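Local structure of AvrA (Salmonella typhimurium, 6BE0) at residues 44-47 / 48-52; 130-134 / 135-139; 230-233 / 234-238. The protein probably transfers the acetyl group of acetyl-CoA to serine and threonine residues of target proteins, as a YopJ-family bacterial effector that binds inositol hexakisphosphate. All coordinates share one frame; numbering follows the deposited sequence.

Interaction 1. Residues 44-47 / 48-52; sequences TRIV and ERLES. Unlike the reference sequence in segment 44-47: Arg45 (reference Cys).
This is an i to i+4 contact within one alpha helix, helix 40-55 near the start of the modelled chain. Residues 44-47 and 48-52 are successive turns of that helix. Three main-chain bonds of the alpha-helical kind join them. Arg49 N donates to Arg45 O, Leu50 N to Ile46 O over 3.0 Å, and Glu51 N to Val47 O. A fourth, from Glu48 N to Thr44 O, is weak. The inner face carries Val47, Leu50 and Glu51, which rest on helix 287-300. Leu50 meets Tyr296 there, and Val47 meets Lys297. One turn apart, Ile46 and Leu50 touch through their branches, with Ile46 CG2 4.2 Å from Leu50 CG. Val47 and Glu51 lie side by side and point the same way. Glu51 OE1 comes near Val47 CG1, while Glu51 OE2 forms a salt bridge with Lys297, tying the two helices together. Arg45, Glu48 and Arg49 are exposed on the side away from helix 287-300. Arg49 keeps its CG beside its own backbone N (chi1 -68°), which lays CG 3.5 Å from Arg45 O. Its chain then bends at chi3, and the guanidinium forms a salt bridge with Glu53 through NH1. The other terminal nitrogen, Arg49 NH2, lies 4.1 Å from Ile46 CG1.

Interaction 2. Residues 130-134 / 135-139; sequences FRVMD and GKTSV
The first torsions of Phe130 and Thr137, diagonal neighbours on one face of a beta hairpin, turn a ring and a methyl toward each other. In Phe130 the ring carbon CG is anti to the backbone N (chi1 173°), which carries the ring across to the partner strand. In Thr137 the hydroxyl takes the place beside the backbone N (chi1 -63°), leaving the methyl CG2 to meet the ring. Phe130 CE1 and Thr137 CG2 are 3.5 Å apart. Val139 reaches the same ring through one methyl, with its CG2 4.1 Å from Phe130 CD1. Val132 completes this face, its CG1 lying near Thr137 OG1. The strands are antiparallel and are joined by a type II' beta turn from Met133 to Lys136, with Asp134 and Gly135 at its corners. Asp134 has a positive phi of 60°, as the first corner of such a turn requires. Met133 N donates to Lys136 O over 2.9 Å, and Lys136 N returns a bond to Met133 O over 3.0 Å. The return bond is bent, and its donor sits above the carbonyl plane. Arg131 and Ser138 form the next hydrogen-bonded pair, with Ser138 N 2.8 Å from Arg131 O. The hairpin forms neighbouring strands of the five-stranded mixed sheet, between strands 111-117 and 170-176. Helix 94-106 packs on the Phe130 and Val139 face through Ile101. On the other face, helix 205-212 receives Arg131 and Met133, and its His208 and Asn211 bond Ser138 OG. Arg131 also makes a cation-pi contact with Phe201 and bonds its carbonyl oxygen.

Interaction 3. Residues 230-233 / 234-238; sequences RYLP and VSFYK. With IHP (inositol hexakisphosphate), chain B.
A short 3-10 turn, residues 234-236, lies in the loop between helices 225-228 and 243-252 and leads into the inositol hexakisphosphate pocket. Pro233 packs back against this turn. Its CD sits over one face of the Phe236 ring, 4.2 Å from the ring centroid, in a CH-pi contact offset toward the rim. Its CG is close as well, 3.7 Å from Phe236 CD1. Leu232 crosses the Phe236 side chain at about a right angle, with Leu232 CD1 4.2 Å from Phe236 CD2. The main chain adds a weak hydrogen bond from Phe236 N to Pro233 O. A stronger bond, 2.9 Å from Tyr237 N to Val234 O, follows it. The Tyr237 ring presents its edge to the same proline carbonyl, with CD2 3.4 Å from Pro233 O. The first torsion of Tyr237 (chi1 -61°) turns the ring back along the chain, and its hydroxyl comes to lie 4.0 Å from Leu232 CB. That hydroxyl is bonded to Asp229, the ring stacks on Tyr249 of helix 243-252, Phe236 packs on Leu193 and Leu197 of helix 186-199, and Ser235 bonds Glu200. Lys238 takes no part in this packing and runs the other way, toward the ligand. Its chain bends at chi3 and places NZ between two phosphates. Lys238 NZ bonds O33 of one phosphate at 2.8 Å; its approach to O34 of the next is too short to be trusted in detail. Lys238 NZ also donates to Val261 O, and Lys196, His239, Lys263 and Lys291 bond the ligand too. The ammonium group, set between phosphates of two different ring positions, would help balance their dense negative charge.

Overall arrangement
The three contacts are local, follow one another along the chain and do not touch. Interactions 1 and 2 lie on opposite sides of the chain's centre, their own centres 41 Å apart. Interaction 3 has its centre 30 Å from that of interaction 1 and 21 Å from that of interaction 2. It alone of the three holds a residue that binds inositol hexakisphosphate. The other two stand back from that pocket. The side chain of Leu50 is about 10 Å from that of Lys291, and the side chain of Arg131 about 11 Å from that of Lys196. Coenzyme A lies about 12 Å from the side chain of Tyr237 and about 14 Å from that of Leu50.

Interaction 1. Residues 44-47 / 48-52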
loop_
_atom_site.group_PDB
_atom_site.type_symbol
_atom_site.label_atom_id
_atom_site.label_comp_id
_atom_site.label_asym_id
_atom_site.label_seq_id
_atom_site.Cartn_x
_atom_site.Cartn_y
_atom_site.Cartn_z
ATOM N N THR A 44 -18.847 -9.252 12.600
ATOM C CA THR A 44 -19.529 -8.198 13.342
ATOM C C THR A 44 -18.938 -8.072 14.742
ATOM O O THR A 44 -18.705 -6.964 15.231
ATOM C CB THR A 44 -21.043 -8.462 13.445
ATOM O OG1 THR A 44 -21.581 -8.694 12.137
ATOM C CG2 THR A 44 -21.752 -7.273 14.078
ATOM N N ARG A 45 -18.700 -9.212 15.382
ATOM C CA ARG A 45 -18.060 -9.232 16.693
ATOM C C ARG A 45 -16.665 -8.618 16.612
ATOM O O ARG A 45 -16.247 -7.883 17.506
ATOM C CB ARG A 45 -17.980 -10.662 17.235
ATOM C CG ARG A 45 -19.336 -11.312 17.474
ATOM C CD ARG A 45 -19.219 -12.605 18.275
ATOM N NE ARG A 45 -18.667 -13.713 17.494
ATOM C CZ ARG A 45 -19.394 -14.624 16.849
ATOM N NH1 ARG A 45 -20.721 -14.579 16.873
ATOM N NH2 ARG A 45 -18.788 -15.591 16.174
ATOM N N ILE A 46 -15.955 -8.919 15.527
ATOM C CA ILE A 46 -14.603 -8.407 15.321
ATOM C C ILE A 46 -14.596 -6.881 15.245
ATOM O O ILE A 46 -13.775 -6.227 15.889
ATOM C CB ILE A 46 -13.972 -9.000 14.035
ATOM C CG1 ILE A 46 -13.603 -10.466 14.265
ATOM C CG2 ILE A 46 -12.725 -8.216 13.613
ATOM C CD1 ILE A 46 -13.259 -11.227 13.000
ATOM N N VAL A 47 -15.510 -6.321 14.459
ATOM C CA VAL A 47 -15.589 -4.872 14.286
ATOM C C VAL A 47 -15.727 -4.167 15.633
ATOM O O VAL A 47 -15.091 -3.140 15.871
ATOM C CB VAL A 47 -16.775 -4.476 13.375
ATOM C CG1 VAL A 47 -17.023 -2.965 13.412
ATOM C CG2 VAL A 47 -16.520 -4.930 11.947
ATOM N N GLU A 48 -16.556 -4.722 16.512
ATOM C CA GLU A 48 -16.773 -4.128 17.825
ATOM C C GLU A 48 -15.487 -4.148 18.644
ATOM O O GLU A 48 -15.176 -3.181 19.341
ATOM C CB GLU A 48 -17.891 -4.861 18.573
ATOM C CG GLU A 48 -18.317 -4.185 19.877
ATOM C CD GLU A 48 -17.378 -4.467 21.039
ATOM O OE1 GLU A 48 -16.810 -5.578 21.102
ATOM O OE2 GLU A 48 -17.208 -3.571 21.894
ATOM N N ARG A 49 -14.741 -5.246 18.561
ATOM C CA ARG A 49 -13.479 -5.359 19.285
ATOM C C ARG A 49 -12.478 -4.316 18.799
ATOM O O ARG A 49 -11.759 -3.723 19.600
ATOM C CB ARG A 49 -12.885 -6.762 19.138
ATOM C CG ARG A 49 -13.681 -7.852 19.842
ATOM C CD ARG A 49 -12.861 -9.124 20.038
ATOM N NE ARG A 49 -12.327 -9.649 18.782
ATOM C CZ ARG A 49 -11.114 -9.382 18.300
ATOM N NH1 ARG A 49 -10.278 -8.589 18.960
ATOM N NH2 ARG A 49 -10.732 -9.915 17.147
ATOM N N LEU A 50 -12.437 -4.093 17.488
ATOM C CA LEU A 50 -11.521 -3.115 16.905
ATOM C C LEU A 50 -11.791 -1.716 17.445
ATOM O O LEU A 50 -10.866 -0.991 17.805
ATOM C CB LEU A 50 -11.635 -3.105 15.379
ATOM C CG LEU A 50 -11.237 -4.382 14.637
ATOM C CD1 LEU A 50 -11.403 -4.188 13.139
ATOM C CD2 LEU A 50 -9.811 -4.787 14.966
ATOM N N GLU A 51 -13.064 -1.342 17.493
ATOM C CA GLU A 51 -13.455 -0.029 17.986
ATOM C C GLU A 51 -13.183 0.086 19.480
ATOM O O GLU A 51 -12.697 1.111 19.954
ATOM C CB GLU A 51 -14.932 0.229 17.688
ATOM C CG GLU A 51 -15.236 0.357 16.204
ATOM C CD GLU A 51 -16.718 0.428 15.913
ATOM O OE1 GLU A 51 -17.475 -0.384 16.484
ATOM O OE2 GLU A 51 -17.127 1.300 15.117
ATOM N N SER A 52 -13.496 -0.975 20.215
ATOM C CA SER A 52 -13.248 -1.019 21.652
ATOM C C SER A 52 -11.761 -0.869 21.956
ATOM O O SER A 52 -11.372 -0.126 22.859
ATOM C CB SER A 52 -13.773 -2.329 22.242
ATOM O OG SER A 52 -13.474 -2.419 23.623
#

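Interaction 2. Residues 130-134 / 135-139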
loop_
_atom_site.group_PDB
_atom_site.type_symbol
_atom_site.label_atom_id
_atom_site.label_comp_id
_atom_site.label_asym_id
_atom_site.label_seq_id
_atom_site.Cartn_x
_atom_site.Cartn_y
_atom_site.Cartn_z
ATOM N N PHE A 130 1.508 -2.682 -11.587
ATOM C CA PHE A 130 1.897 -3.285 -12.858
ATOM C C PHE A 130 1.392 -2.424 -14.013
ATOM O O PHE A 130 0.212 -2.082 -14.074
ATOM C CB PHE A 130 1.343 -4.712 -12.948
ATOM C CG PHE A 130 1.546 -5.368 -14.284
ATOM C CD1 PHE A 130 2.653 -6.165 -14.520
ATOM C CD2 PHE A 130 0.615 -5.205 -15.295
ATOM C CE1 PHE A 130 2.833 -6.777 -15.747
ATOM C CE2 PHE A 130 0.790 -5.813 -16.522
ATOM C CZ PHE A 130 1.900 -6.600 -16.749
ATOM N N ARG A 131 2.294 -2.074 -14.924
ATOM C CA ARG A 131 1.971 -1.166 -16.021
ATOM C C ARG A 131 2.823 -1.474 -17.250
ATOM O O ARG A 131 4.051 -1.412 -17.182
ATOM C CB ARG A 131 2.187 0.287 -15.578
ATOM C CG ARG A 131 1.833 1.353 -16.617
ATOM C CD ARG A 131 0.382 1.800 -16.504
ATOM N NE ARG A 131 0.101 2.477 -15.237
ATOM C CZ ARG A 131 0.208 3.790 -15.037
ATOM N NH1 ARG A 131 0.593 4.598 -16.015
ATOM N NH2 ARG A 131 -0.075 4.300 -13.846
ATOM N N VAL A 132 2.181 -1.810 -18.368
ATOM C CA VAL A 132 2.908 -1.945 -19.627
ATOM C C VAL A 132 2.809 -0.605 -20.341
ATOM O O VAL A 132 1.744 0.011 -20.408
ATOM C CB VAL A 132 2.382 -3.101 -20.536
ATOM C CG1 VAL A 132 2.085 -4.353 -19.717
ATOM C CG2 VAL A 132 1.161 -2.687 -21.335
ATOM N N MET A 133 3.945 -0.154 -20.852
ATOM C CA MET A 133 4.077 1.181 -21.402
ATOM C C MET A 133 4.990 1.077 -22.610
ATOM O O MET A 133 6.092 0.539 -22.507
ATOM C CB MET A 133 4.638 2.130 -20.346
ATOM C CG MET A 133 4.514 3.604 -20.667
ATOM S SD MET A 133 4.938 4.623 -19.238
ATOM C CE MET A 133 3.469 4.419 -18.233
ATOM N N ASP A 134 4.528 1.577 -23.752
ATOM C CA ASP A 134 5.183 1.305 -25.025
ATOM C C ASP A 134 5.168 -0.213 -25.226
ATOM O O ASP A 134 4.095 -0.807 -25.335
ATOM C CB ASP A 134 6.603 1.886 -25.051
ATOM C CG ASP A 134 6.644 3.339 -24.607
ATOM O OD1 ASP A 134 5.675 4.076 -24.892
ATOM O OD2 ASP A 134 7.640 3.744 -23.969
ATOM N N GLY A 135 6.338 -0.845 -25.259
ATOM C CA GLY A 135 6.420 -2.294 -25.350
ATOM C C GLY A 135 6.898 -2.933 -24.059
ATOM O O GLY A 135 6.841 -4.153 -23.898
ATOM N N LYS A 136 7.351 -2.100 -23.128
ATOM C CA LYS A 136 8.078 -2.571 -21.957
ATOM C C LYS A 136 7.179 -2.688 -20.725
ATOM O O LYS A 136 6.201 -1.953 -20.583
ATOM C CB LYS A 136 9.254 -1.628 -21.683
ATOM C CG LYS A 136 9.822 -1.005 -22.960
ATOM C CD LYS A 136 11.292 -0.628 -22.835
ATOM C CE LYS A 136 11.753 0.206 -24.021
ATOM N NZ LYS A 136 11.480 -0.457 -25.330
ATOM N N THR A 137 7.522 -3.623 -19.842
ATOM C CA THR A 137 6.727 -3.918 -18.653
ATOM C C THR A 137 7.354 -3.305 -17.403
ATOM O O THR A 137 8.536 -3.517 -17.123
ATOM C CB THR A 137 6.577 -5.443 -18.452
ATOM O OG1 THR A 137 5.856 -6.001 -19.557
ATOM C CG2 THR A 137 5.834 -5.767 -17.157
ATOM N N SER A 138 6.550 -2.552 -16.656
ATOM C CA SER A 138 6.999 -1.920 -15.419
ATOM C C SER A 138 6.348 -2.572 -14.203
ATOM O O SER A 138 5.129 -2.725 -14.143
ATOM C CB SER A 138 6.690 -0.421 -15.435
ATOM O OG SER A 138 7.060 0.190 -14.211
ATOM N N VAL A 139 7.179 -2.951 -13.239
ATOM C CA VAL A 139 6.713 -3.561 -12.001
ATOM C C VAL A 139 7.328 -2.822 -10.822
ATOM O O VAL A 139 8.546 -2.813 -10.663
ATOM C CB VAL A 139 7.083 -5.058 -11.933
ATOM C CG1 VAL A 139 6.560 -5.690 -10.650
ATOM C CG2 VAL A 139 6.540 -5.792 -13.150
#

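Interaction 3. Residues 230-233 / 234-238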
loop_
_atom_site.group_PDB
_atom_site.type_symbol
_atom_site.label_atom_id
_atom_site.label_comp_id
_atom_site.label_asym_id
_atom_site.label_seq_id
_atom_site.Cartn_x
_atom_site.Cartn_y
_atom_site.Cartn_z
ATOM N N ARG A 230 9.030 12.888 -4.329
ATOM C CA ARG A 230 9.077 13.738 -5.515
ATOM C C ARG A 230 8.239 13.162 -6.653
ATOM O O ARG A 230 7.893 13.873 -7.597
ATOM C CB ARG A 230 10.521 13.922 -5.980
ATOM C CG ARG A 230 11.460 14.448 -4.910
ATOM C CD ARG A 230 12.891 14.498 -5.413
ATOM N NE ARG A 230 13.844 14.707 -4.326
ATOM C CZ ARG A 230 15.164 14.613 -4.455
ATOM N NH1 ARG A 230 15.704 14.310 -5.630
ATOM N NH2 ARG A 230 15.948 14.819 -3.404
ATOM N N TYR A 231 7.914 11.875 -6.557
ATOM C CA TYR A 231 7.170 11.181 -7.605
ATOM C C TYR A 231 5.684 11.055 -7.285
ATOM O O TYR A 231 4.835 11.268 -8.153
ATOM C CB TYR A 231 7.747 9.780 -7.832
ATOM C CG TYR A 231 8.993 9.737 -8.690
ATOM C CD1 TYR A 231 8.908 9.792 -10.075
ATOM C CD2 TYR A 231 10.251 9.623 -8.117
ATOM C CE1 TYR A 231 10.041 9.746 -10.863
ATOM C CE2 TYR A 231 11.391 9.576 -8.897
ATOM C CZ TYR A 231 11.280 9.638 -10.269
ATOM O OH TYR A 231 12.414 9.589 -11.049
ATOM N N LEU A 232 5.375 10.711 -6.039
ATOM C CA LEU A 232 4.032 10.264 -5.680
ATOM C C LEU A 232 3.109 11.402 -5.242
ATOM O O LEU A 232 3.566 12.392 -4.668
ATOM C CB LEU A 232 4.125 9.213 -4.574
ATOM C CG LEU A 232 5.011 8.014 -4.928
ATOM C CD1 LEU A 232 5.139 7.060 -3.749
ATOM C CD2 LEU A 232 4.471 7.282 -6.151
ATOM N N PRO A 233 1.800 11.258 -5.514
ATOM C CA PRO A 233 0.810 12.295 -5.204
ATOM C C PRO A 233 0.399 12.309 -3.733
ATOM O O PRO A 233 0.756 11.402 -2.982
ATOM C CB PRO A 233 -0.369 11.919 -6.099
ATOM C CG PRO A 233 -0.296 10.439 -6.187
ATOM C CD PRO A 233 1.173 10.094 -6.170
ATOM N N VAL A 234 -0.357 13.332 -3.345
ATOM C CA VAL A 234 -0.705 13.566 -1.946
ATOM C C VAL A 234 -1.577 12.454 -1.366
ATOM O O VAL A 234 -1.460 12.116 -0.188
ATOM C CB VAL A 234 -1.447 14.914 -1.782
ATOM C CG1 VAL A 234 -1.733 15.205 -0.313
ATOM C CG2 VAL A 234 -0.634 16.047 -2.397
ATOM N N SER A 235 -2.445 11.887 -2.197
ATOM C CA SER A 235 -3.430 10.910 -1.739
ATOM C C SER A 235 -2.796 9.650 -1.147
ATOM O O SER A 235 -3.462 8.882 -0.453
ATOM C CB SER A 235 -4.355 10.524 -2.893
ATOM O OG SER A 235 -3.627 9.936 -3.955
ATOM N N PHE A 236 -1.512 9.442 -1.421
ATOM C CA PHE A 236 -0.795 8.281 -0.902
ATOM C C PHE A 236 -0.436 8.433 0.575
ATOM O O PHE A 236 -0.168 7.445 1.258
ATOM C CB PHE A 236 0.479 8.045 -1.717
ATOM C CG PHE A 236 0.253 7.279 -2.989
ATOM C CD1 PHE A 236 -0.757 7.642 -3.861
ATOM C CD2 PHE A 236 1.060 6.203 -3.316
ATOM C CE1 PHE A 236 -0.967 6.940 -5.031
ATOM C CE2 PHE A 236 0.857 5.499 -4.486
ATOM C CZ PHE A 236 -0.157 5.868 -5.345
ATOM N N TYR A 237 -0.440 9.671 1.061
ATOM C CA TYR A 237 0.074 9.987 2.392
ATOM C C TYR A 237 -1.017 10.330 3.400
ATOM O O TYR A 237 -0.736 10.898 4.455
ATOM C CB TYR A 237 1.059 11.151 2.294
ATOM C CG TYR A 237 2.255 10.837 1.435
ATOM C CD1 TYR A 237 3.471 10.495 2.007
ATOM C CD2 TYR A 237 2.164 10.867 0.052
ATOM C CE1 TYR A 237 4.567 10.200 1.225
ATOM C CE2 TYR A 237 3.254 10.572 -0.739
ATOM C CZ TYR A 237 4.453 10.240 -0.149
ATOM O OH TYR A 237 5.544 9.947 -0.932
ATOM N N LYS A 238 -2.257 9.983 3.084
ATOM C CA LYS A 238 -3.373 10.319 3.957
ATOM C C LYS A 238 -3.289 9.579 5.291
ATOM O O LYS A 238 -3.711 10.102 6.323
ATOM C CB LYS A 238 -4.697 10.004 3.267
ATOM C CG LYS A 238 -4.928 10.806 1.994
ATOM C CD LYS A 238 -6.248 10.447 1.327
ATOM C CE LYS A 238 -7.435 10.804 2.209
ATOM N NZ LYS A 238 -8.729 10.636 1.499
HETATM C C1 IHP B . -12.501 7.614 -0.739
HETATM C C2 IHP B . -11.523 6.722 0.015
HETATM C C3 IHP B . -11.169 7.317 1.368
HETATM C C4 IHP B . -12.420 7.614 2.169
HETATM C C5 IHP B . -13.233 8.658 1.428
HETATM C C6 IHP B . -13.688 8.113 0.082
HETATM O O11 IHP B . -12.957 6.905 -1.878
HETATM P P1 IHP B . -12.332 7.282 -3.297
HETATM O O21 IHP B . -12.118 6.020 -4.102
HETATM O O31 IHP B . -10.997 7.977 -3.129
HETATM O O41 IHP B . -13.284 8.188 -4.030
HETATM O O12 IHP B . -12.075 5.396 0.170
HETATM P P2 IHP B . -11.361 4.158 -0.513
HETATM O O22 IHP B . -11.131 4.417 -1.982
HETATM O O32 IHP B . -10.024 3.888 0.136
HETATM O O42 IHP B . -12.237 2.933 -0.367
HETATM O O13 IHP B . -10.308 6.426 2.080
HETATM P P3 IHP B . -8.787 6.838 2.315
HETATM O O23 IHP B . -7.905 5.622 2.172
HETATM O O33 IHP B . -8.345 7.883 1.318
HETATM O O43 IHP B . -8.626 7.388 3.708
HETATM O O14 IHP B . -12.085 8.016 3.511
HETATM P P4 IHP B . -11.406 9.427 3.897
HETATM O O24 IHP B . -10.290 9.188 4.888
HETATM O O34 IHP B . -10.838 10.133 2.687
HETATM O O44 IHP B . -12.424 10.313 4.561
HETATM O O15 IHP B . -14.363 9.088 2.188
HETATM P P5 IHP B . -14.876 10.577 2.016
HETATM O O25 IHP B . -14.300 11.182 0.753
HETATM O O35 IHP B . -16.381 10.573 1.930
HETATM O O45 IHP B . -14.454 11.424 3.192
HETATM O O16 IHP B . -14.651 7.077 0.267
HETATM P P6 IHP B . -15.997 7.137 -0.529
HETATM O O26 IHP B . -16.963 6.126 0.032
HETATM O O36 IHP B . -16.600 8.513 -0.420
HETATM O O46 IHP B . -15.758 6.814 -1.983
#